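PDB 6E1R: tailspike protein from Acinetobacter phage vB_ApiP_P1, which probably binds and hydrolyses capsular polysaccharide of its Acinetobacter host during phage attachment, working as a trimeric tailspike. Local coordinates for residues Leu283-Lys294 with Ile308-Lys319. Numbering follows the deposited sequence.
Sequences LEQNLCTEALIK and IEANTSTPYVIK
Asn311 reaches across to Asn286 on the preceding coil, where its OD1 is gripped twice: by the Asn286 backbone N at 2.9 Å, in the plane of the carbonyl, and by Asn286 ND2 at 3.2 Å from above that plane. The amides run side by side, planes 43° apart, a two-asparagine stack at equivalent positions of two coils, reminiscent of the asparagine ladders of parallel beta-helices. Asn311 CG sits beside its own backbone N (chi1 -53°), which helps aim the amide at Asn286; its ND2 makes a weak, long hydrogen bond to Leu283 O at 3.5 Å. Leu292 fills the inside of the bend, CD1 packing by this amide and meeting Ile308 CG2 at 3.9 Å, CD2 lying against Thr314 CG2. A water joins Asn286 O, Ser313 N and Thr314 OG1. On the outer face Glu284 OE1 lies 3.5 Å from Glu309 OE2, carboxylate planes 56° apart; repulsion is likely, probably partly offset by Arg259, which salt-bridges Glu284. Beyond the corner, parallel pairing resumes, with Lys319 N to Ile293 O at 2.7 Å, and Ile293 and Ile318 pack inward. Backbone ties the amides on both sides: Asn286 OD1 accepts from Gly261 N and ND2 donates to Phe258 O on the coil before, Asn311 ND2 to Pro342 O on the coil after. Two successive rungs thus stack through one corner, strand 281-284 on 306-309 and 293-297 on 316-320, with 331-338 and 346-350 following.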
ATOM      1  N   LEU A 283      -5.152  15.590   3.950  1.00 32.57           N
ATOM      2  CA  LEU A 283      -6.437  16.273   3.804  1.00 35.28           C
ATOM      3  C   LEU A 283      -6.784  16.887   5.156  1.00 38.72           C
ATOM      4  O   LEU A 283      -7.361  16.220   6.018  1.00 40.38           O
ATOM      5  CB  LEU A 283      -7.539  15.317   3.324  1.00 32.02           C
ATOM      6  CG  LEU A 283      -7.502  14.773   1.892  1.00 34.03           C
ATOM      7  CD1 LEU A 283      -6.422  13.713   1.709  1.00 37.07           C
ATOM      8  CD2 LEU A 283      -8.867  14.223   1.504  1.00 31.46           C
ATOM      9  N   GLU A 284      -6.434  18.158   5.345  1.00 38.38           N
ATOM     10  CA  GLU A 284      -6.634  18.804   6.633  1.00 41.24           C
ATOM     11  C   GLU A 284      -7.026  20.262   6.443  1.00 44.74           C
ATOM     12  O   GLU A 284      -6.811  20.858   5.384  1.00 48.45           O
ATOM     13  CB  GLU A 284      -5.385  18.710   7.523  1.00 43.06           C
ATOM     14  CG  GLU A 284      -4.167  19.444   6.993  1.00 49.24           C
ATOM     15  CD  GLU A 284      -3.022  19.451   7.989  1.00 62.10           C
ATOM     16  OE1 GLU A 284      -3.270  19.744   9.177  1.00 69.17           O
ATOM     17  OE2 GLU A 284      -1.876  19.159   7.590  1.00 66.95           O
ATOM     18  N   GLN A 285      -7.626  20.821   7.497  1.00 44.33           N
ATOM     19  CA  GLN A 285      -7.945  22.247   7.589  1.00 43.25           C
ATOM     20  C   GLN A 285      -8.923  22.696   6.505  1.00 41.22           C
ATOM     21  O   GLN A 285      -8.888  23.846   6.063  1.00 45.27           O
ATOM     22  CB  GLN A 285      -6.672  23.098   7.550  1.00 42.97           C
ATOM     23  CG  GLN A 285      -5.712  22.810   8.692  1.00 49.34           C
ATOM     24  CD  GLN A 285      -4.452  23.648   8.622  1.00 62.62           C
ATOM     25  OE1 GLN A 285      -4.338  24.553   7.795  1.00 73.11           O
ATOM     26  NE2 GLN A 285      -3.495  23.352   9.494  1.00 67.08           N
ATOM     27  N   ASN A 286      -9.807  21.802   6.075  1.00 34.64           N
ATOM     28  CA  ASN A 286     -10.812  22.145   5.083  1.00 38.32           C
ATOM     29  C   ASN A 286     -12.085  22.649   5.756  1.00 44.96           C
ATOM     30  O   ASN A 286     -12.315  22.440   6.949  1.00 48.24           O
ATOM     31  CB  ASN A 286     -11.130  20.941   4.195  1.00 32.80           C
ATOM     32  CG  ASN A 286      -9.919  20.445   3.435  1.00 37.28           C
ATOM     33  OD1 ASN A 286      -9.627  20.918   2.336  1.00 44.79           O
ATOM     34  ND2 ASN A 286      -9.207  19.486   4.015  1.00 34.22           N
ATOM     35  N   LEU A 287     -12.918  23.321   4.966  1.00 45.43           N
ATOM     36  CA  LEU A 287     -14.188  23.870   5.424  1.00 41.60           C
ATOM     37  C   LEU A 287     -15.310  23.470   4.478  1.00 38.59           C
ATOM     38  O   LEU A 287     -16.228  24.250   4.206  1.00 40.74           O
ATOM     39  CB  LEU A 287     -14.112  25.390   5.549  1.00 42.17           C
ATOM     40  CG  LEU A 287     -13.112  25.938   6.568  1.00 45.06           C
ATOM     41  CD1 LEU A 287     -13.129  27.457   6.570  1.00 46.36           C
ATOM     42  CD2 LEU A 287     -13.414  25.392   7.955  1.00 46.50           C
ATOM     43  N   CYS A 288     -15.248  22.247   3.956  1.00 30.55           N
ATOM     44  CA  CYS A 288     -16.255  21.783   3.012  1.00 33.15           C
ATOM     45  C   CYS A 288     -17.610  21.651   3.695  1.00 35.91           C
ATOM     46  O   CYS A 288     -17.699  21.297   4.874  1.00 37.56           O
ATOM     47  CB  CYS A 288     -15.837  20.445   2.409  1.00 39.53           C
ATOM     48  SG  CYS A 288     -14.270  20.492   1.520  1.00 48.20           S
ATOM     49  N   THR A 289     -18.675  21.939   2.945  1.00 34.52           N
ATOM     50  CA  THR A 289     -20.003  21.985   3.546  1.00 41.59           C
ATOM     51  C   THR A 289     -20.657  20.611   3.632  1.00 44.64           C
ATOM     52  O   THR A 289     -21.509  20.397   4.501  1.00 48.05           O
ATOM     53  CB  THR A 289     -20.910  22.950   2.780  1.00 38.96           C
ATOM     54  OG1 THR A 289     -20.931  22.607   1.390  1.00 40.75           O
ATOM     55  CG2 THR A 289     -20.416  24.383   2.943  1.00 35.39           C
ATOM     56  N   GLU A 290     -20.308  19.681   2.744  1.00 44.20           N
ATOM     57  CA  GLU A 290     -20.950  18.371   2.737  1.00 44.81           C
ATOM     58  C   GLU A 290     -19.959  17.257   3.043  1.00 41.47           C
ATOM     59  O   GLU A 290     -20.148  16.522   4.017  1.00 42.92           O
ATOM     60  CB  GLU A 290     -21.645  18.120   1.395  1.00 52.13           C
ATOM     61  CG  GLU A 290     -22.753  19.122   1.071  1.00 67.16           C
ATOM     62  CD  GLU A 290     -23.476  18.769  -0.207  1.00 78.21           C
ATOM     63  OE1 GLU A 290     -23.457  17.579  -0.573  1.00 80.49           O
ATOM     64  OE2 GLU A 290     -24.042  19.675  -0.856  1.00 81.45           O
ATOM     65  N   ALA A 291     -18.902  17.120   2.248  1.00 42.37           N
ATOM     66  CA  ALA A 291     -17.911  16.079   2.460  1.00 39.43           C
ATOM     67  C   ALA A 291     -16.581  16.529   1.874  1.00 44.35           C
ATOM     68  O   ALA A 291     -16.500  17.526   1.157  1.00 46.24           O
ATOM     69  CB  ALA A 291     -18.354  14.752   1.840  1.00 39.10           C
ATOM     70  N   LEU A 292     -15.524  15.787   2.207  1.00 37.51           N
ATOM     71  CA  LEU A 292     -14.235  16.032   1.570  1.00 32.18           C
ATOM     72  C   LEU A 292     -14.179  15.395   0.189  1.00 35.90           C
ATOM     73  O   LEU A 292     -13.600  15.969  -0.740  1.00 34.22           O
ATOM     74  CB  LEU A 292     -13.096  15.509   2.446  1.00 29.33           C
ATOM     75  CG  LEU A 292     -12.955  16.116   3.841  1.00 30.72           C
ATOM     76  CD1 LEU A 292     -11.733  15.546   4.537  1.00 25.01           C
ATOM     77  CD2 LEU A 292     -12.877  17.633   3.769  1.00 31.27           C
ATOM     78  N   ILE A 293     -14.774  14.213   0.038  1.00 35.16           N
ATOM     79  CA  ILE A 293     -14.810  13.492  -1.228  1.00 28.53           C
ATOM     80  C   ILE A 293     -16.253  13.073  -1.474  1.00 32.11           C
ATOM     81  O   ILE A 293     -16.778  12.198  -0.774  1.00 35.27           O
ATOM     82  CB  ILE A 293     -13.882  12.269  -1.227  1.00 25.57           C
ATOM     83  CG1 ILE A 293     -12.441  12.687  -0.929  1.00 24.14           C
ATOM     84  CG2 ILE A 293     -13.961  11.539  -2.559  1.00 24.04           C
ATOM     85  CD1 ILE A 293     -11.488  11.524  -0.798  1.00 25.85           C
ATOM     86  N   LYS A 294     -16.895  13.693  -2.460  1.00 28.18           N
ATOM     87  CA  LYS A 294     -18.239  13.327  -2.898  1.00 27.04           C
ATOM     88  C   LYS A 294     -18.120  12.754  -4.303  1.00 33.40           C
ATOM     89  O   LYS A 294     -17.759  13.475  -5.239  1.00 46.16           O
ATOM     90  CB  LYS A 294     -19.185  14.522  -2.885  1.00 30.45           C
ATOM     91  CG  LYS A 294     -20.566  14.177  -3.424  1.00 40.54           C
ATOM     92  CD  LYS A 294     -21.371  15.412  -3.775  1.00 46.75           C
ATOM     93  CE  LYS A 294     -21.741  16.192  -2.543  1.00 46.38           C
ATOM     94  NZ  LYS A 294     -22.654  17.328  -2.868  1.00 45.35           N
ATOM     95  N   ILE A 308      -6.106  12.720   7.684  1.00 36.11           N
ATOM     96  CA  ILE A 308      -7.422  13.306   7.450  1.00 33.19           C
ATOM     97  C   ILE A 308      -7.871  13.910   8.773  1.00 35.88           C
ATOM     98  O   ILE A 308      -8.432  13.213   9.625  1.00 43.02           O
ATOM     99  CB  ILE A 308      -8.440  12.273   6.931  1.00 29.19           C
ATOM    100  CG1 ILE A 308      -7.923  11.581   5.667  1.00 24.41           C
ATOM    101  CG2 ILE A 308      -9.776  12.943   6.647  1.00 24.65           C
ATOM    102  CD1 ILE A 308      -8.870  10.547   5.103  1.00 23.83           C
ATOM    103  N   GLU A 309      -7.606  15.199   8.969  1.00 34.68           N
ATOM    104  CA  GLU A 309      -7.804  15.813  10.273  1.00 40.65           C
ATOM    105  C   GLU A 309      -8.217  17.267  10.102  1.00 42.07           C
ATOM    106  O   GLU A 309      -8.266  17.795   8.990  1.00 47.18           O
ATOM    107  CB  GLU A 309      -6.537  15.700  11.131  1.00 43.74           C
ATOM    108  CG  GLU A 309      -5.300  16.333  10.522  1.00 48.90           C
ATOM    109  CD  GLU A 309      -4.094  16.243  11.439  1.00 58.27           C
ATOM    110  OE1 GLU A 309      -4.161  15.495  12.438  1.00 58.59           O
ATOM    111  OE2 GLU A 309      -3.080  16.917  11.163  1.00 63.21           O
ATOM    112  N   ALA A 310      -8.546  17.901  11.230  1.00 35.38           N
ATOM    113  CA  ALA A 310      -8.798  19.342  11.300  1.00 35.29           C
ATOM    114  C   ALA A 310      -9.912  19.786  10.355  1.00 37.68           C
ATOM    115  O   ALA A 310      -9.871  20.889   9.806  1.00 41.10           O
ATOM    116  CB  ALA A 310      -7.519  20.138  11.028  1.00 32.04           C
ATOM    117  N   ASN A 311     -10.921  18.938  10.161  1.00 29.58           N
ATOM    118  CA  ASN A 311     -12.069  19.299   9.336  1.00 34.40           C
ATOM    119  C   ASN A 311     -13.319  19.362  10.203  1.00 35.61           C
ATOM    120  O   ASN A 311     -14.271  18.600   9.999  1.00 37.77           O
ATOM    121  CB  ASN A 311     -12.239  18.298   8.193  1.00 27.99           C
ATOM    122  CG  ASN A 311     -10.965  18.111   7.393  1.00 35.74           C
ATOM    123  OD1 ASN A 311     -10.356  19.080   6.940  1.00 39.32           O
ATOM    124  ND2 ASN A 311     -10.544  16.862   7.233  1.00 32.51           N
ATOM    125  N   THR A 312     -13.323  20.287  11.167  1.00 37.21           N
ATOM    126  CA  THR A 312     -14.353  20.299  12.200  1.00 39.79           C
ATOM    127  C   THR A 312     -15.727  20.661  11.650  1.00 42.46           C
ATOM    128  O   THR A 312     -16.745  20.272  12.234  1.00 47.42           O
ATOM    129  CB  THR A 312     -13.964  21.282  13.303  1.00 45.30           C
ATOM    130  OG1 THR A 312     -13.022  22.229  12.785  1.00 52.19           O
ATOM    131  CG2 THR A 312     -13.326  20.549  14.469  1.00 45.01           C
ATOM    132  N   SER A 313     -15.785  21.398  10.544  1.00 37.89           N
ATOM    133  CA  SER A 313     -17.050  21.856   9.988  1.00 37.33           C
ATOM    134  C   SER A 313     -17.543  21.008   8.823  1.00 39.25           C
ATOM    135  O   SER A 313     -18.613  21.297   8.278  1.00 40.72           O
ATOM    136  CB  SER A 313     -16.933  23.317   9.548  1.00 35.48           C
ATOM    137  OG  SER A 313     -16.499  24.128  10.625  1.00 40.33           O
ATOM    138  N   THR A 314     -16.798  19.982   8.424  1.00 40.21           N
ATOM    139  CA  THR A 314     -17.208  19.149   7.303  1.00 40.43           C
ATOM    140  C   THR A 314     -17.961  17.935   7.827  1.00 43.35           C
ATOM    141  O   THR A 314     -17.419  17.199   8.662  1.00 44.49           O
ATOM    142  CB  THR A 314     -16.005  18.709   6.488  1.00 38.73           C
ATOM    143  OG1 THR A 314     -15.272  19.863   6.063  1.00 41.47           O
ATOM    144  CG2 THR A 314     -16.454  17.935   5.262  1.00 32.48           C
ATOM    145  N   PRO A 315     -19.196  17.691   7.376  1.00 42.16           N
ATOM    146  CA  PRO A 315     -19.962  16.557   7.928  1.00 34.40           C
ATOM    147  C   PRO A 315     -19.308  15.208   7.698  1.00 34.16           C
ATOM    148  O   PRO A 315     -19.146  14.431   8.649  1.00 36.38           O
ATOM    149  CB  PRO A 315     -21.313  16.675   7.208  1.00 32.86           C
ATOM    150  CG  PRO A 315     -21.425  18.118   6.864  1.00 41.36           C
ATOM    151  CD  PRO A 315     -20.027  18.558   6.528  1.00 44.36           C
ATOM    152  N   TYR A 316     -18.928  14.899   6.462  1.00 31.77           N
ATOM    153  CA  TYR A 316     -18.407  13.584   6.132  1.00 32.07           C
ATOM    154  C   TYR A 316     -17.013  13.701   5.532  1.00 36.98           C
ATOM    155  O   TYR A 316     -16.633  14.738   4.982  1.00 45.16           O
ATOM    156  CB  TYR A 316     -19.333  12.857   5.148  1.00 31.46           C
ATOM    157  CG  TYR A 316     -20.792  12.891   5.544  1.00 34.86           C
ATOM    158  CD1 TYR A 316     -21.247  12.217   6.671  1.00 38.02           C
ATOM    159  CD2 TYR A 316     -21.719  13.587   4.779  1.00 34.60           C
ATOM    160  CE1 TYR A 316     -22.582  12.246   7.028  1.00 39.94           C
ATOM    161  CE2 TYR A 316     -23.054  13.622   5.128  1.00 36.52           C
ATOM    162  CZ  TYR A 316     -23.480  12.950   6.253  1.00 39.88           C
ATOM    163  OH  TYR A 316     -24.811  12.983   6.604  1.00 42.63           O
ATOM    164  N   VAL A 317     -16.244  12.620   5.651  1.00 35.29           N
ATOM    165  CA  VAL A 317     -14.948  12.557   4.985  1.00 34.69           C
ATOM    166  C   VAL A 317     -15.117  12.122   3.536  1.00 33.23           C
ATOM    167  O   VAL A 317     -14.577  12.745   2.617  1.00 36.50           O
ATOM    168  CB  VAL A 317     -13.992  11.621   5.748  1.00 34.39           C
ATOM    169  CG1 VAL A 317     -12.720  11.399   4.947  1.00 30.23           C
ATOM    170  CG2 VAL A 317     -13.669  12.198   7.115  1.00 38.46           C
ATOM    171  N   ILE A 318     -15.873  11.052   3.311  1.00 30.02           N
ATOM    172  CA  ILE A 318     -16.166  10.570   1.969  1.00 29.71           C
ATOM    173  C   ILE A 318     -17.641  10.191   1.910  1.00 34.47           C
ATOM    174  O   ILE A 318     -18.182   9.602   2.853  1.00 37.97           O
ATOM    175  CB  ILE A 318     -15.258   9.384   1.578  1.00 28.94           C
ATOM    176  CG1 ILE A 318     -15.535   8.943   0.140  1.00 33.89           C
ATOM    177  CG2 ILE A 318     -15.422   8.222   2.555  1.00 26.81           C
ATOM    178  CD1 ILE A 318     -14.474   8.031  -0.434  1.00 37.69           C
ATOM    179  N   LYS A 319     -18.295  10.553   0.809  1.00 33.60           N
ATOM    180  CA  LYS A 319     -19.718  10.296   0.607  1.00 33.80           C
ATOM    181  C   LYS A 319     -19.914   9.733  -0.793  1.00 38.65           C
ATOM    182  O   LYS A 319     -19.712  10.442  -1.784  1.00 44.42           O
ATOM    183  CB  LYS A 319     -20.541  11.568   0.804  1.00 26.50           C
ATOM    184  CG  LYS A 319     -22.032  11.380   0.575  1.00 30.31           C
ATOM    185  CD  LYS A 319     -22.797  12.668   0.826  1.00 31.08           C
ATOM    186  CE  LYS A 319     -24.290  12.473   0.622  1.00 33.41           C
ATOM    187  NZ  LYS A 319     -25.064  13.694   0.976  1.00 36.23           N
TER
HETATM  188  O   HOH W   1     -14.376  21.561   8.098  1.00 52.29           O
HETATM  189  O   HOH W   2     -18.674  23.866   6.302  1.00 37.59           O